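Local coordinates for protein ectonucleotide pyrophosphatase/phosphodiesterase family member 5 (Mus musculus, PDB 5VEO) that probably hydrolyses phosphodiester or pyrophosphate bonds of a restricted range of nucleotide substrates outside the cell, as a zinc-dependent member of the alkaline phosphatase clan, at residues A[14-18]-A[363-367]; A[40-46]-A[338-342]; A[86-90]-A[100-104]; A[254-260]-A[300-306]. The protein carries 1 engineered substitution. All coordinates share one frame; numbering follows the deposited sequence.

Contact 1 of 4, residues A[14-18]-A[363-367]; sequences QKVLV and LCHLL
Val16 drives its two methyl groups into the last turn of helix 359-366, and three leucines receive them. CG1, anti to the backbone N (chi1 179°), meets Leu363 CD2 at 3.7 Å; CG2 points the other way along the helix and fits between Leu366 CD1, 3.8 Å off, and Leu367 CD2, 3.9 Å off. The side chains of Leu363 and Leu366 each cross that of Val16 at about a right angle, methyl against methyl. One strand repeat on, Val18 CG2 reaches the same Leu363 methyl, CD2, at 4.0 Å, and Leu17 between them turns to the other side of the sheet. These interlocked methyls are apolar, though Leu367 CD2 also lies against Gln14 O at 3.6 Å. The Gln14 end is partly exposed and bridged by water. Its CB touches Leu366 O at 3.3 Å, but no direct hydrogen bond joins the segments; instead a water accepts from Gln14 N at 2.9 Å and donates to Leu366 O at 2.7 Å, linking the strand entry to a carbonyl at the helix end. A bend at chi2 (-70°) carries the Gln14 amide away from the helix, and its OE1 is held by Asn218 ND2. Strand 16-21 runs inside the mixed sheet of the alkaline phosphatase-like core, between strands 168-173 and 218-222. Helix 359-366 packs on one face of it together with helix 109-115, whose Ile109 touches Leu363, while helix 149-160 covers Leu17 on the opposite face.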
loop_
_atom_site.group_PDB
_atom_site.type_symbol
_atom_site.label_atom_id
_atom_site.label_comp_id
_atom_site.label_asym_id
_atom_site.label_seq_id
_atom_site.Cartn_x
_atom_site.Cartn_y
_atom_site.Cartn_z
ATOM N N GLN A 14 -0.956 20.980 14.617
ATOM C CA GLN A 14 -1.546 20.497 13.377
ATOM C C GLN A 14 -2.099 19.085 13.573
ATOM O O GLN A 14 -1.616 18.293 14.390
ATOM C CB GLN A 14 -0.540 20.477 12.210
ATOM C CG GLN A 14 0.022 21.830 11.653
ATOM C CD GLN A 14 -0.980 22.711 10.889
ATOM O OE1 GLN A 14 -1.911 22.228 10.264
ATOM N NE2 GLN A 14 -0.759 24.023 10.932
ATOM N N LYS A 15 -3.120 18.775 12.798
ATOM C CA LYS A 15 -3.754 17.471 12.791
ATOM C C LYS A 15 -3.710 16.944 11.373
ATOM O O LYS A 15 -3.723 17.728 10.421
ATOM C CB LYS A 15 -5.170 17.562 13.215
ATOM C CG LYS A 15 -5.287 18.102 14.640
ATOM C CD LYS A 15 -6.682 17.935 15.127
ATOM C CE LYS A 15 -7.668 18.795 14.359
ATOM N NZ LYS A 15 -8.023 20.048 15.087
ATOM N N VAL A 16 -3.701 15.621 11.252
ATOM C CA VAL A 16 -3.609 14.977 9.940
ATOM C C VAL A 16 -4.530 13.763 9.912
ATOM O O VAL A 16 -4.547 12.958 10.854
ATOM C CB VAL A 16 -2.167 14.545 9.628
ATOM C CG1 VAL A 16 -2.129 13.852 8.238
ATOM C CG2 VAL A 16 -1.192 15.706 9.659
ATOM N N LEU A 17 -5.285 13.632 8.818
ATOM C CA LEU A 17 -6.061 12.437 8.506
ATOM C C LEU A 17 -5.541 11.885 7.187
ATOM O O LEU A 17 -5.617 12.582 6.178
ATOM C CB LEU A 17 -7.546 12.769 8.385
ATOM C CG LEU A 17 -8.457 11.651 7.904
ATOM C CD1 LEU A 17 -8.278 10.358 8.736
ATOM C CD2 LEU A 17 -9.889 12.087 7.887
ATOM N N VAL A 18 -4.998 10.667 7.215
ATOM C CA VAL A 18 -4.535 9.974 6.012
ATOM C C VAL A 18 -5.603 8.970 5.626
ATOM O O VAL A 18 -5.991 8.106 6.434
ATOM C CB VAL A 18 -3.186 9.276 6.232
ATOM C CG1 VAL A 18 -2.712 8.568 4.933
ATOM C CG2 VAL A 18 -2.142 10.252 6.728
ATOM N N LEU A 363 4.567 13.813 7.297
ATOM C CA LEU A 363 3.737 13.617 8.488
ATOM C C LEU A 363 4.468 14.048 9.749
ATOM O O LEU A 363 3.903 14.741 10.608
ATOM C CB LEU A 363 3.324 12.151 8.620
ATOM C CG LEU A 363 2.409 11.586 7.522
ATOM C CD1 LEU A 363 2.023 10.157 7.761
ATOM C CD2 LEU A 363 1.154 12.409 7.378
ATOM N N CYS A 364 5.715 13.602 9.903
ATOM C CA CYS A 364 6.480 13.971 11.091
ATOM C C CYS A 364 6.666 15.478 11.175
ATOM O O CYS A 364 6.615 16.058 12.268
ATOM C CB CYS A 364 7.831 13.257 11.094
ATOM S SG CYS A 364 7.720 11.485 11.445
ATOM N N HIS A 365 6.878 16.134 10.033
ATOM C CA HIS A 365 6.978 17.589 10.030
ATOM C C HIS A 365 5.670 18.231 10.480
ATOM O O HIS A 365 5.661 19.111 11.347
ATOM C CB HIS A 365 7.370 18.095 8.642
ATOM C CG HIS A 365 7.402 19.587 8.548
ATOM N ND1 HIS A 365 8.496 20.331 8.933
ATOM C CD2 HIS A 365 6.461 20.477 8.153
ATOM C CE1 HIS A 365 8.238 21.615 8.755
ATOM N NE2 HIS A 365 7.004 21.731 8.297
ATOM N N LEU A 366 4.550 17.808 9.893
ATOM C CA LEU A 366 3.269 18.411 10.238
ATOM C C LEU A 366 2.963 18.240 11.717
ATOM O O LEU A 366 2.428 19.152 12.359
ATOM C CB LEU A 366 2.156 17.793 9.397
ATOM C CG LEU A 366 2.226 18.130 7.916
ATOM C CD1 LEU A 366 1.244 17.242 7.134
ATOM C CD2 LEU A 366 1.929 19.598 7.692
ATOM N N LEU A 367 3.284 17.079 12.269
ATOM C CA LEU A 367 2.943 16.752 13.646
ATOM C C LEU A 367 4.032 17.145 14.634
ATOM O O LEU A 367 3.903 16.852 15.829
ATOM C CB LEU A 367 2.660 15.258 13.751
ATOM C CG LEU A 367 1.506 14.742 12.886
ATOM C CD1 LEU A 367 1.414 13.230 12.988
ATOM C CD2 LEU A 367 0.192 15.396 13.295
HETATM O O HOH W 1 1.830 20.273 14.783
#

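Contact 2 of 4, residues A[40-46]-A[338-342]; sequences IMKNGVH and FLAHG
Strands 45-51 and 338-341 are antiparallel neighbours in the mixed central sheet, and the contact catches the place where helix 35-42 turns into the first of them. Val45 and Ala340 form a hydrogen-bonded pair: Val45 N donates to Ala340 O at 2.9 Å, in the carbonyl plane, while Ala340 N returns a bond to Val45 O from a position tilted 30° out of that carbonyl's plane. On their face of the sheet Val45 CG2 rests against Ala340 CB, 3.7 Å away. The other face carries Leu339 and His46, a non-hydrogen-bonded pair. Leu339 CG sits between its own backbone N and carbonyl carbon (chi1 64°), which sends CD1 to Ile40 CG2 at 3.6 Å and within 3.9 Å of Met41 CG. Helix 190-210 covers Ile40 through Leu201 and Ile205. In this helix-strand connection Gly44 passes so close to Ala340 O that a side chain there would collide with it. Met41 SD lies over one face of the His46 ring, toward its rim, and Phe338 O lies at that ring's edge. The His341 imidazole turns its CD2 edge to Asn43 O, 3.2 Å away, and stacks on Trp214. Without the imidazole, as with an alanine here, Trp214 is likely to lose its stacking partner and a gap to open beside Asn43. A water accepts from Gly342 N at 3.0 Å and donates to Asn43 O.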
loop_
_atom_site.group_PDB
_atom_site.type_symbol
_atom_site.label_atom_id
_atom_site.label_comp_id
_atom_site.label_asym_id
_atom_site.label_seq_id
_atom_site.Cartn_x
_atom_site.Cartn_y
_atom_site.Cartn_z
ATOM N N ILE A 40 -11.116 18.882 -3.818
ATOM C CA ILE A 40 -9.876 18.909 -3.044
ATOM C C ILE A 40 -8.735 19.490 -3.875
ATOM O O ILE A 40 -7.927 20.286 -3.379
ATOM C CB ILE A 40 -9.540 17.502 -2.523
ATOM C CG1 ILE A 40 -10.538 17.134 -1.414
ATOM C CG2 ILE A 40 -8.106 17.457 -2.006
ATOM C CD1 ILE A 40 -10.389 15.749 -0.865
ATOM N N MET A 41 -8.622 19.066 -5.136
ATOM C CA MET A 41 -7.574 19.591 -6.006
ATOM C C MET A 41 -7.637 21.114 -6.093
ATOM O O MET A 41 -6.627 21.800 -5.901
ATOM C CB MET A 41 -7.693 18.968 -7.398
ATOM C CG MET A 41 -7.314 17.501 -7.416
ATOM S SD MET A 41 -8.017 16.600 -8.815
ATOM C CE MET A 41 -7.434 17.583 -10.165
ATOM N N LYS A 42 -8.827 21.657 -6.370
ATOM C CA LYS A 42 -8.983 23.104 -6.549
ATOM C C LYS A 42 -8.623 23.863 -5.282
ATOM O O LYS A 42 -8.226 25.044 -5.330
ATOM C CB LYS A 42 -10.428 23.387 -6.955
ATOM C CG LYS A 42 -10.778 24.850 -7.224
ATOM C CD LYS A 42 -12.299 25.021 -7.343
ATOM C CE LYS A 42 -12.733 26.492 -7.334
ATOM N NZ LYS A 42 -13.092 27.002 -5.966
ATOM N N ASN A 43 -8.789 23.213 -4.134
ATOM C CA ASN A 43 -8.569 23.844 -2.846
ATOM C C ASN A 43 -7.347 23.288 -2.138
ATOM O O ASN A 43 -7.187 23.500 -0.930
ATOM C CB ASN A 43 -9.832 23.689 -2.003
ATOM C CG ASN A 43 -10.979 24.503 -2.563
ATOM O OD1 ASN A 43 -10.950 25.736 -2.504
ATOM N ND2 ASN A 43 -11.950 23.839 -3.167
ATOM N N GLY A 44 -6.477 22.596 -2.856
ATOM C CA GLY A 44 -5.419 21.830 -2.228
ATOM C C GLY A 44 -4.290 21.499 -3.186
ATOM O O GLY A 44 -3.991 22.265 -4.110
ATOM N N VAL A 45 -3.646 20.356 -2.939
ATOM C CA VAL A 45 -2.471 19.942 -3.688
ATOM C C VAL A 45 -2.741 18.591 -4.335
ATOM O O VAL A 45 -3.559 17.796 -3.869
ATOM C CB VAL A 45 -1.191 19.859 -2.828
ATOM C CG1 VAL A 45 -0.836 21.216 -2.208
ATOM C CG2 VAL A 45 -1.324 18.806 -1.735
ATOM N N HIS A 46 -2.001 18.330 -5.411
ATOM C CA HIS A 46 -2.157 17.121 -6.215
ATOM C C HIS A 46 -0.787 16.778 -6.778
ATOM O O HIS A 46 -0.099 17.668 -7.271
ATOM C CB HIS A 46 -3.187 17.377 -7.331
ATOM C CG HIS A 46 -3.413 16.236 -8.281
ATOM N ND1 HIS A 46 -3.783 16.458 -9.591
ATOM C CD2 HIS A 46 -3.351 14.888 -8.129
ATOM C CE1 HIS A 46 -3.934 15.296 -10.207
ATOM N NE2 HIS A 46 -3.690 14.329 -9.343
ATOM N N PHE A 338 -2.388 10.863 -5.253
ATOM C CA PHE A 338 -2.053 11.621 -4.045
ATOM C C PHE A 338 -2.623 13.028 -4.163
ATOM O O PHE A 338 -2.302 13.759 -5.111
ATOM C CB PHE A 338 -0.541 11.685 -3.823
ATOM C CG PHE A 338 -0.145 12.398 -2.562
ATOM C CD1 PHE A 338 0.176 11.679 -1.425
ATOM C CD2 PHE A 338 -0.100 13.788 -2.510
ATOM C CE1 PHE A 338 0.536 12.340 -0.244
ATOM C CE2 PHE A 338 0.248 14.438 -1.356
ATOM C CZ PHE A 338 0.569 13.710 -0.214
ATOM N N LEU A 339 -3.440 13.414 -3.188
ATOM C CA LEU A 339 -3.948 14.774 -3.122
ATOM C C LEU A 339 -4.176 15.126 -1.661
ATOM O O LEU A 339 -4.258 14.247 -0.810
ATOM C CB LEU A 339 -5.216 14.946 -3.968
ATOM C CG LEU A 339 -6.532 14.241 -3.707
ATOM C CD1 LEU A 339 -7.655 14.895 -4.540
ATOM C CD2 LEU A 339 -6.430 12.743 -4.031
ATOM N N ALA A 340 -4.259 16.418 -1.366
ATOM C CA ALA A 340 -4.418 16.795 0.034
ATOM C C ALA A 340 -5.021 18.186 0.149
ATOM O O ALA A 340 -4.932 19.009 -0.767
ATOM C CB ALA A 340 -3.083 16.742 0.766
ATOM N N HIS A 341 -5.629 18.432 1.312
ATOM C CA HIS A 341 -6.252 19.711 1.625
ATOM C C HIS A 341 -6.075 19.988 3.103
ATOM O O HIS A 341 -6.257 19.091 3.918
ATOM C CB HIS A 341 -7.749 19.705 1.320
ATOM C CG HIS A 341 -8.481 20.856 1.933
ATOM N ND1 HIS A 341 -8.953 20.827 3.228
ATOM C CD2 HIS A 341 -8.802 22.074 1.437
ATOM C CE1 HIS A 341 -9.535 21.984 3.504
ATOM N NE2 HIS A 341 -9.453 22.758 2.437
ATOM N N GLY A 342 -5.735 21.229 3.447
ATOM C CA GLY A 342 -5.768 21.620 4.833
ATOM C C GLY A 342 -4.989 22.885 5.073
ATOM O O GLY A 342 -4.383 23.472 4.167
HETATM O O HOH W 2 -5.251 23.120 1.115
#

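Contact 3 of 4, residues A[86-90]-A[100-104]; sequences LNKSF and SKFWE. With FUC (alpha-L-fucopyranose), chain C; NAG (2-acetamido-2-deoxy-beta-D-glucopyranose), chain B.
The Phe102 ring takes Phe90 CB squarely over the centre of one face, a CH-pi contact 3.6 Å from CB to the ring centroid and 7° off the normal, and has Lys88 O at its edge, 3.3 Å from CZ. The two side chains run past each other in opposite directions, their ring planes inclined at 54°, and Phe90 presents its own edge to Trp103: Phe90 CE1 lies 3.8 Å from Trp103 NE1. That indole N-H is spent on Ile97 O, so its approach to Phe90 is van der Waals only. With CG anti to the backbone N (chi1 172°), Phe90 extends from strand 88-91 into this aromatic cluster, which ties the small hairpin 80-91 to the loop 100-104 leading on to helix 109-115. Asn87 and Lys88 face Asp83 in a G1 beta bulge at the hairpin's turn. Nearer the surface, Leu86 CD1 packs on Lys101 CB at 3.8 Å. Pointing away from 100-104, Asn87 carries the N-linked glycan on ND2, and its fucose folds back on the strand: Ser89 N donates to O3 at 2.9 Å, and Ser89 OG shares a 2.6 Å hydrogen bond with O4.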
loop_
_atom_site.group_PDB
_atom_site.type_symbol
_atom_site.label_atom_id
_atom_site.label_comp_id
_atom_site.label_asym_id
_atom_site.label_seq_id
_atom_site.Cartn_x
_atom_site.Cartn_y
_atom_site.Cartn_z
ATOM N N LEU A 86 12.501 -17.111 11.930
ATOM C CA LEU A 86 11.371 -17.390 12.805
ATOM C C LEU A 86 10.740 -18.742 12.524
ATOM O O LEU A 86 10.048 -19.279 13.394
ATOM C CB LEU A 86 10.304 -16.311 12.632
ATOM C CG LEU A 86 10.715 -14.867 12.894
ATOM C CD1 LEU A 86 9.541 -13.936 12.631
ATOM C CD2 LEU A 86 11.205 -14.717 14.315
ATOM N N ASN A 87 10.960 -19.290 11.329
ATOM C CA ASN A 87 10.184 -20.407 10.796
ATOM C C ASN A 87 8.684 -20.154 10.959
ATOM O O ASN A 87 7.927 -20.971 11.489
ATOM C CB ASN A 87 10.588 -21.738 11.427
ATOM C CG ASN A 87 9.859 -22.891 10.796
ATOM O OD1 ASN A 87 9.520 -22.844 9.601
ATOM N ND2 ASN A 87 9.597 -23.933 11.586
ATOM N N LYS A 88 8.243 -19.006 10.440
ATOM C CA LYS A 88 6.851 -18.603 10.523
ATOM C C LYS A 88 6.415 -17.993 9.207
ATOM O O LYS A 88 7.178 -17.259 8.578
ATOM C CB LYS A 88 6.625 -17.566 11.619
ATOM C CG LYS A 88 6.839 -18.091 13.038
ATOM C CD LYS A 88 5.774 -19.087 13.441
ATOM C CE LYS A 88 5.938 -19.462 14.910
ATOM N NZ LYS A 88 5.377 -20.793 15.243
ATOM N N SER A 89 5.176 -18.269 8.840
ATOM C CA SER A 89 4.500 -17.653 7.714
ATOM C C SER A 89 3.627 -16.476 8.151
ATOM O O SER A 89 3.138 -16.404 9.284
ATOM C CB SER A 89 3.628 -18.687 7.001
ATOM O OG SER A 89 4.418 -19.651 6.349
ATOM N N PHE A 90 3.391 -15.586 7.189
ATOM C CA PHE A 90 2.514 -14.423 7.283
ATOM C C PHE A 90 1.652 -14.471 6.031
ATOM O O PHE A 90 2.182 -14.671 4.935
ATOM C CB PHE A 90 3.385 -13.158 7.358
ATOM C CG PHE A 90 2.663 -11.829 7.270
ATOM C CD1 PHE A 90 2.631 -10.998 8.380
ATOM C CD2 PHE A 90 2.152 -11.353 6.077
ATOM C CE1 PHE A 90 2.063 -9.749 8.321
ATOM C CE2 PHE A 90 1.562 -10.092 6.008
ATOM C CZ PHE A 90 1.505 -9.296 7.144
ATOM N N SER A 100 3.499 -10.222 15.874
ATOM C CA SER A 100 4.188 -8.948 16.038
ATOM C C SER A 100 5.579 -8.938 15.421
ATOM O O SER A 100 6.044 -7.889 14.955
ATOM C CB SER A 100 4.278 -8.628 17.530
ATOM O OG SER A 100 2.989 -8.623 18.119
ATOM N N LYS A 101 6.273 -10.075 15.435
ATOM C CA LYS A 101 7.648 -10.102 14.946
ATOM C C LYS A 101 7.749 -9.774 13.460
ATOM O O LYS A 101 8.814 -9.341 13.000
ATOM C CB LYS A 101 8.269 -11.461 15.239
ATOM C CG LYS A 101 8.557 -11.682 16.730
ATOM C CD LYS A 101 10.014 -12.087 16.953
ATOM C CE LYS A 101 10.503 -11.855 18.393
ATOM N NZ LYS A 101 11.595 -10.824 18.439
ATOM N N PHE A 102 6.678 -9.958 12.690
ATOM C CA PHE A 102 6.740 -9.565 11.287
ATOM C C PHE A 102 6.788 -8.059 11.098
ATOM O O PHE A 102 7.176 -7.610 10.021
ATOM C CB PHE A 102 5.565 -10.161 10.512
ATOM C CG PHE A 102 5.836 -11.550 10.041
ATOM C CD1 PHE A 102 6.629 -11.768 8.926
ATOM C CD2 PHE A 102 5.354 -12.635 10.736
ATOM C CE1 PHE A 102 6.907 -13.053 8.494
ATOM C CE2 PHE A 102 5.639 -13.924 10.323
ATOM C CZ PHE A 102 6.420 -14.135 9.211
ATOM N N TRP A 103 6.399 -7.286 12.109
ATOM C CA TRP A 103 6.274 -5.833 12.040
ATOM C C TRP A 103 7.407 -5.084 12.729
ATOM O O TRP A 103 7.573 -3.878 12.502
ATOM C CB TRP A 103 4.942 -5.415 12.688
ATOM C CG TRP A 103 3.766 -6.015 11.996
ATOM C CD1 TRP A 103 3.222 -7.253 12.204
ATOM C CD2 TRP A 103 3.003 -5.410 10.954
ATOM N NE1 TRP A 103 2.155 -7.453 11.352
ATOM C CE2 TRP A 103 2.010 -6.336 10.566
ATOM C CE3 TRP A 103 3.070 -4.180 10.301
ATOM C CZ2 TRP A 103 1.081 -6.049 9.578
ATOM C CZ3 TRP A 103 2.154 -3.903 9.314
ATOM C CH2 TRP A 103 1.176 -4.827 8.958
ATOM N N GLU A 104 8.165 -5.746 13.589
ATOM C CA GLU A 104 8.996 -5.042 14.550
ATOM C C GLU A 104 10.394 -4.704 14.028
ATOM O O GLU A 104 11.229 -4.217 14.801
ATOM C CB GLU A 104 9.046 -5.864 15.838
ATOM C CG GLU A 104 7.713 -5.743 16.563
ATOM C CD GLU A 104 7.568 -6.621 17.778
ATOM O OE1 GLU A 104 8.227 -7.686 17.870
ATOM O OE2 GLU A 104 6.776 -6.226 18.652
HETATM C C1 FUC C . 4.051 -24.194 10.264
HETATM C C2 FUC C . 3.409 -22.814 10.296
HETATM C C3 FUC C . 4.463 -21.749 10.165
HETATM C C4 FUC C . 5.244 -21.980 8.870
HETATM C C5 FUC C . 5.851 -23.383 8.896
HETATM C C6 FUC C . 6.518 -23.765 7.588
HETATM O O2 FUC C . 2.700 -22.616 11.476
HETATM O O3 FUC C . 3.829 -20.477 10.101
HETATM O O4 FUC C . 4.356 -21.834 7.751
HETATM O O5 FUC C . 4.851 -24.376 9.126
HETATM C C1 NAG B . 8.852 -25.068 11.125
HETATM C C2 NAG B . 9.417 -26.400 11.592
HETATM C C3 NAG B . 8.545 -27.547 11.089
HETATM C C4 NAG B . 7.081 -27.307 11.440
HETATM C C5 NAG B . 6.618 -25.897 11.084
HETATM C C6 NAG B . 5.271 -25.594 11.692
HETATM C C7 NAG B . 11.843 -26.436 11.935
HETATM C C8 NAG B . 13.182 -26.589 11.284
HETATM N N2 NAG B . 10.785 -26.549 11.126
HETATM O O3 NAG B . 8.971 -28.772 11.684
HETATM O O4 NAG B . 6.256 -28.180 10.685
HETATM O O5 NAG B . 7.527 -24.921 11.605
HETATM O O6 NAG B . 4.859 -24.256 11.452
HETATM O O7 NAG B . 11.723 -26.220 13.139
#

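Contact 4 of 4, residues A[254-260]-A[300-306]; sequences PVAAILP and QPIVAVA
Val255 CG1 and Val303 CG1 press together at 3.4 Å, tighter than usual for two methyl groups, in a diagonal contact one pair off the register, since Val255 is paired with Val305 and Val303 with Ala257. On the same face Ala257 CB meets Gln300 CG at 3.8 Å. The reverse face is lined by Ala256 and Ala304 and by Ile258 and Ile302; Pro260 CG reaches Ile302 CD1 at 3.8 Å. At the strand end Leu259 CD1 lies 3.8 Å from Pro301 CD, and the Gln300 chain, bent at chi2 (-56°), brings OE1 to 3.7 Å from that same Leu259 CD1. Cutting Leu259 back to an alanine is likely to strip Pro301 CD of its apolar cover and Gln300 OE1 of its methyl neighbour. Backbone bonds set this register. Ala306 N donates to Pro254 O at 2.8 Å in an almost straight bond (179°), just after a cis peptide bond brings the chain into Pro254. Ala256 and Ala304 exchange a bond in each direction, and Ile258 N donates to Ile302 O at 2.9 Å; the return bond from Ile302 N is weak at 3.3 Å, as the pairing gives way toward Pro301. Strands 255-260 and 302-306 are the inner pair of a four-stranded antiparallel sheet, flanked by 247-249 and 279-283, and helix 265-272 covers the isoleucine face, with Leu272 on Ile258 and Phe265 and Val268 on Ile302.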
loop_
_atom_site.group_PDB
_atom_site.type_symbol
_atom_site.label_atom_id
_atom_site.label_comp_id
_atom_site.label_asym_id
_atom_site.label_seq_id
_atom_site.Cartn_x
_atom_site.Cartn_y
_atom_site.Cartn_z
ATOM N N PRO A 254 2.125 -11.144 -9.086
ATOM C CA PRO A 254 3.046 -11.271 -10.221
ATOM C C PRO A 254 4.514 -11.360 -9.821
ATOM O O PRO A 254 5.398 -11.359 -10.689
ATOM C CB PRO A 254 2.779 -9.998 -11.002
ATOM C CG PRO A 254 2.522 -8.982 -9.925
ATOM C CD PRO A 254 1.774 -9.727 -8.846
ATOM N N VAL A 255 4.780 -11.461 -8.529
ATOM C CA VAL A 255 6.145 -11.641 -8.040
ATOM C C VAL A 255 6.171 -12.975 -7.310
ATOM O O VAL A 255 5.755 -13.088 -6.153
ATOM C CB VAL A 255 6.604 -10.481 -7.163
ATOM C CG1 VAL A 255 8.047 -10.704 -6.678
ATOM C CG2 VAL A 255 6.478 -9.177 -7.964
ATOM N N ALA A 256 6.617 -14.006 -8.009
ATOM C CA ALA A 256 6.662 -15.350 -7.451
ATOM C C ALA A 256 7.882 -15.466 -6.544
ATOM O O ALA A 256 9.025 -15.335 -7.000
ATOM C CB ALA A 256 6.706 -16.385 -8.572
ATOM N N ALA A 257 7.631 -15.701 -5.275
ATOM C CA ALA A 257 8.678 -15.844 -4.275
ATOM C C ALA A 257 8.851 -17.337 -4.074
ATOM O O ALA A 257 7.945 -18.000 -3.565
ATOM C CB ALA A 257 8.291 -15.134 -2.985
ATOM N N ILE A 258 9.993 -17.862 -4.521
ATOM C CA ILE A 258 10.205 -19.296 -4.693
ATOM C C ILE A 258 11.291 -19.758 -3.730
ATOM O O ILE A 258 12.398 -19.211 -3.721
ATOM C CB ILE A 258 10.570 -19.622 -6.149
ATOM C CG1 ILE A 258 9.347 -19.378 -7.043
ATOM C CG2 ILE A 258 11.072 -21.079 -6.291
ATOM C CD1 ILE A 258 9.627 -19.436 -8.513
ATOM N N LEU A 259 10.963 -20.759 -2.928
ATOM C CA LEU A 259 11.910 -21.392 -2.014
ATOM C C LEU A 259 12.165 -22.804 -2.516
ATOM O O LEU A 259 11.352 -23.709 -2.258
ATOM C CB LEU A 259 11.346 -21.422 -0.595
ATOM C CG LEU A 259 12.202 -22.136 0.463
ATOM C CD1 LEU A 259 13.563 -21.512 0.549
ATOM C CD2 LEU A 259 11.489 -22.065 1.791
ATOM N N PRO A 260 13.243 -23.041 -3.263
ATOM C CA PRO A 260 13.539 -24.405 -3.704
ATOM C C PRO A 260 13.766 -25.297 -2.499
ATOM O O PRO A 260 14.283 -24.851 -1.473
ATOM C CB PRO A 260 14.821 -24.246 -4.531
ATOM C CG PRO A 260 14.841 -22.821 -4.940
ATOM C CD PRO A 260 14.232 -22.081 -3.774
ATOM N N GLN A 300 12.944 -14.354 -0.672
ATOM C CA GLN A 300 13.241 -15.756 -0.915
ATOM C C GLN A 300 14.425 -15.920 -1.867
ATOM O O GLN A 300 14.826 -14.971 -2.544
ATOM C CB GLN A 300 12.006 -16.460 -1.469
ATOM C CG GLN A 300 10.840 -16.515 -0.479
ATOM C CD GLN A 300 11.239 -17.171 0.823
ATOM O OE1 GLN A 300 11.940 -18.187 0.829
ATOM N NE2 GLN A 300 10.820 -16.578 1.940
ATOM N N PRO A 301 15.005 -17.127 -1.933
ATOM C CA PRO A 301 16.234 -17.302 -2.731
ATOM C C PRO A 301 16.060 -17.030 -4.209
ATOM O O PRO A 301 17.036 -16.669 -4.882
ATOM C CB PRO A 301 16.608 -18.770 -2.486
ATOM C CG PRO A 301 16.018 -19.102 -1.175
ATOM C CD PRO A 301 14.721 -18.312 -1.103
ATOM N N ILE A 302 14.861 -17.248 -4.745
ATOM C CA ILE A 302 14.548 -16.962 -6.138
ATOM C C ILE A 302 13.296 -16.105 -6.140
ATOM O O ILE A 302 12.317 -16.427 -5.459
ATOM C CB ILE A 302 14.328 -18.243 -6.962
ATOM C CG1 ILE A 302 15.635 -19.031 -7.068
ATOM C CG2 ILE A 302 13.806 -17.916 -8.359
ATOM C CD1 ILE A 302 15.512 -20.382 -7.758
ATOM N N VAL A 303 13.331 -15.032 -6.910
ATOM C CA VAL A 303 12.193 -14.136 -7.069
ATOM C C VAL A 303 11.999 -13.960 -8.564
ATOM O O VAL A 303 12.918 -13.508 -9.256
ATOM C CB VAL A 303 12.415 -12.786 -6.370
ATOM C CG1 VAL A 303 11.273 -11.811 -6.672
ATOM C CG2 VAL A 303 12.529 -12.976 -4.880
ATOM N N ALA A 304 10.825 -14.359 -9.064
ATOM C CA ALA A 304 10.535 -14.352 -10.485
ATOM C C ALA A 304 9.425 -13.344 -10.726
ATOM O O ALA A 304 8.327 -13.484 -10.179
ATOM C CB ALA A 304 10.137 -15.743 -10.974
ATOM N N VAL A 305 9.712 -12.338 -11.547
ATOM C CA VAL A 305 8.854 -11.170 -11.701
ATOM C C VAL A 305 8.216 -11.209 -13.081
ATOM O O VAL A 305 8.919 -11.207 -14.106
ATOM C CB VAL A 305 9.643 -9.863 -11.517
ATOM C CG1 VAL A 305 8.711 -8.677 -11.707
ATOM C CG2 VAL A 305 10.349 -9.831 -10.165
ATOM N N ALA A 306 6.888 -11.226 -13.114
ATOM C CA ALA A 306 6.172 -11.159 -14.386
ATOM C C ALA A 306 6.116 -9.727 -14.888
ATOM O O ALA A 306 5.986 -8.779 -14.097
ATOM C CB ALA A 306 4.753 -11.696 -14.250
#

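In the fold
Contact 1 joins a segment near the N-terminus to one late in the chain; contact 2 is nested within it, and contacts 3 and 4 follow in series within contact 2. Contacts 1 and 2 share the mixed eight-stranded sheet, their centres about 15 Å apart; strand 218-222 lies between 16-21 and 338-341. Contact 4, in the four-stranded sheet, lies across the chain's centre, about 37 Å from contact 1 and about 38 Å from contact 2, centre to centre. Contact 3, between a hairpin strand and the loop after it, is centred about 19 Å from contact 4. Strand 338-341 and helix 359-366 return to complete the core begun near the N-terminus, which supplies the zinc ligand Asp22.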